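Local coordinates for CELL division protein FTSZ homolog 1 (Methanocaldococcus jannaschii, PDB 2VAP), which binds GTP and probably hydrolyses it, polymerising in a GTP-dependent manner into a ring thought to form at the future cell division site, at residues K260-A265 against R301-T306. Sequence-based numbering, arbitrary orientation.
Sequences KRAKEA and REVVAT
E302 reaches from its helix to the first turn of the helix that begins at R261, and its carboxylate ends beside A262 and K263. With CG anti to the backbone N (chi1 -171°) and the chain extended beyond it, the side chain extends across to the neighbouring helix, bringing OE1 to 3.7 Å from A262 CB, while OE2 lies alongside K263 CB. No direct hydrogen bond joins the segments. Instead one water accepts from the backbone N of K263 at 3.1 Å and donates to E302 OE1 at 3.0 Å, linking the carboxylate to an amide of the first helical turn, where the partial positive charge of the helix start would be expected to favour an anion. As modelled, in a poorly ordered side chain, K263 NZ stays 6.9 Å from E302 OE2, so the opposite charges form no salt bridge.

Van der Waals packing lies deeper. The CG2 methyl of V303 touches A262, lying 3.8 Å from A262 O and making an apolar contact with A262 CB at 4.2 Å; the axes of 261-265 and 301-306 come within 9.0 Å, inclined by 30°. On its own helix, T306 OG1 bonds back to E302 O at 2.8 Å, on the opposite face of that carbonyl from T306 N.

V303 also rests on I287, V289 and V333, and A265 on V331 and V333, while R261 forms salt bridges with E299 and D294. Helices 261-270 and 297-310 thus pack side by side against one face of the mixed four-stranded sheet, the two-layer alpha/beta arrangement of the FtsZ/tubulin C-terminal domain, away from the nucleotide pocket.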
loop_
_atom_site.group_PDB
_atom_site.type_symbol
_atom_site.label_atom_id
_atom_site.label_comp_id
_atom_site.label_asym_id
_atom_site.label_seq_id
_atom_site.Cartn_x
_atom_site.Cartn_y
_atom_site.Cartn_z
ATOM N N LYS A 260 12.327 23.133 11.896
ATOM C CA LYS A 260 12.891 22.452 10.732
ATOM C C LYS A 260 12.094 21.175 10.454
ATOM O O LYS A 260 12.649 20.073 10.407
ATOM C CB LYS A 260 14.376 22.142 10.950
ATOM C CG LYS A 260 15.273 23.373 10.987
ATOM C CD LYS A 260 16.723 22.996 11.245
ATOM C CE LYS A 260 17.617 24.224 11.271
ATOM N NZ LYS A 260 19.042 23.869 11.518
ATOM N N ARG A 261 10.786 21.347 10.264
ATOM C CA ARG A 261 9.839 20.232 10.142
ATOM C C ARG A 261 10.134 19.277 8.983
ATOM O O ARG A 261 10.040 18.059 9.148
ATOM C CB ARG A 261 8.391 20.742 10.085
ATOM C CG ARG A 261 8.110 21.761 8.988
ATOM C CD ARG A 261 6.703 22.324 9.085
ATOM N NE ARG A 261 6.321 22.998 7.846
ATOM C CZ ARG A 261 5.121 23.516 7.597
ATOM N NH1 ARG A 261 4.890 24.103 6.430
ATOM N NH2 ARG A 261 4.153 23.452 8.502
ATOM N N ALA A 262 10.488 19.830 7.823
ATOM C CA ALA A 262 10.772 19.027 6.630
ATOM C C ALA A 262 12.033 18.182 6.792
ATOM O O ALA A 262 12.056 17.011 6.404
ATOM C CB ALA A 262 10.875 19.916 5.397
ATOM N N LYS A 263 13.071 18.781 7.374
ATOM C CA LYS A 263 14.343 18.102 7.613
ATOM C C LYS A 263 14.188 16.960 8.618
ATOM O O LYS A 263 14.746 15.878 8.428
ATOM C CB LYS A 263 15.400 19.102 8.097
ATOM C CG LYS A 263 16.834 18.581 8.047
ATOM C CD LYS A 263 17.832 19.594 8.604
ATOM C CE LYS A 263 17.906 19.555 10.128
ATOM N NZ LYS A 263 18.532 18.302 10.640
ATOM N N GLU A 264 13.427 17.209 9.682
ATOM C CA GLU A 264 13.199 16.206 10.721
ATOM C C GLU A 264 12.273 15.083 10.253
ATOM O O GLU A 264 12.452 13.927 10.639
ATOM C CB GLU A 264 12.657 16.853 11.999
ATOM C CG GLU A 264 13.693 17.665 12.771
ATOM C CD GLU A 264 13.229 18.052 14.166
ATOM O OE1 GLU A 264 12.625 17.206 14.861
ATOM O OE2 GLU A 264 13.479 19.207 14.573
ATOM N N ALA A 265 11.292 15.428 9.419
ATOM C CA ALA A 265 10.352 14.443 8.875
ATOM C C ALA A 265 11.037 13.431 7.957
ATOM O O ALA A 265 10.788 12.228 8.064
ATOM C CB ALA A 265 9.199 15.133 8.152
ATOM N N ARG A 301 11.345 19.945 -1.870
ATOM C CA ARG A 301 12.645 19.767 -2.523
ATOM C C ARG A 301 13.730 19.314 -1.547
ATOM O O ARG A 301 14.579 18.494 -1.899
ATOM C CB ARG A 301 13.077 21.055 -3.229
ATOM C CG ARG A 301 12.375 21.303 -4.559
ATOM C CD ARG A 301 12.729 22.670 -5.135
ATOM N NE ARG A 301 14.132 22.759 -5.537
ATOM C CZ ARG A 301 14.706 23.847 -6.048
ATOM N NH1 ARG A 301 14.005 24.959 -6.231
ATOM N NH2 ARG A 301 15.990 23.821 -6.379
ATOM N N GLU A 302 13.690 19.851 -0.327
ATOM C CA GLU A 302 14.628 19.472 0.733
ATOM C C GLU A 302 14.502 17.987 1.081
ATOM O O GLU A 302 15.509 17.298 1.263
ATOM C CB GLU A 302 14.412 20.339 1.980
ATOM C CG GLU A 302 15.473 20.166 3.066
ATOM C CD GLU A 302 15.277 21.097 4.255
ATOM O OE1 GLU A 302 14.122 21.478 4.547
ATOM O OE2 GLU A 302 16.285 21.444 4.904
ATOM N N VAL A 303 13.261 17.506 1.161
ATOM C CA VAL A 303 12.972 16.095 1.432
ATOM C C VAL A 303 13.554 15.195 0.338
ATOM O O VAL A 303 14.262 14.228 0.635
ATOM C CB VAL A 303 11.441 15.847 1.591
ATOM C CG1 VAL A 303 11.126 14.355 1.683
ATOM C CG2 VAL A 303 10.899 16.582 2.812
ATOM N N VAL A 304 13.267 15.531 -0.919
ATOM C CA VAL A 304 13.723 14.745 -2.070
ATOM C C VAL A 304 15.251 14.718 -2.177
ATOM O O VAL A 304 15.839 13.666 -2.437
ATOM C CB VAL A 304 13.099 15.252 -3.399
ATOM C CG1 VAL A 304 13.509 14.361 -4.568
ATOM C CG2 VAL A 304 11.584 15.302 -3.292
ATOM N N ALA A 305 15.882 15.873 -1.964
ATOM C CA ALA A 305 17.342 15.988 -2.008
ATOM C C ALA A 305 18.018 15.118 -0.946
ATOM O O ALA A 305 19.052 14.498 -1.212
ATOM C CB ALA A 305 17.768 17.442 -1.856
ATOM N N THR A 306 17.424 15.075 0.245
ATOM C CA THR A 306 17.933 14.265 1.353
ATOM C C THR A 306 17.841 12.770 1.034
ATOM O O THR A 306 18.789 12.020 1.277
ATOM C CB THR A 306 17.199 14.590 2.680
ATOM O OG1 THR A 306 17.274 15.998 2.938
ATOM C CG2 THR A 306 17.822 13.839 3.853
HETATM O O HOH W 1 13.168 21.835 7.363
#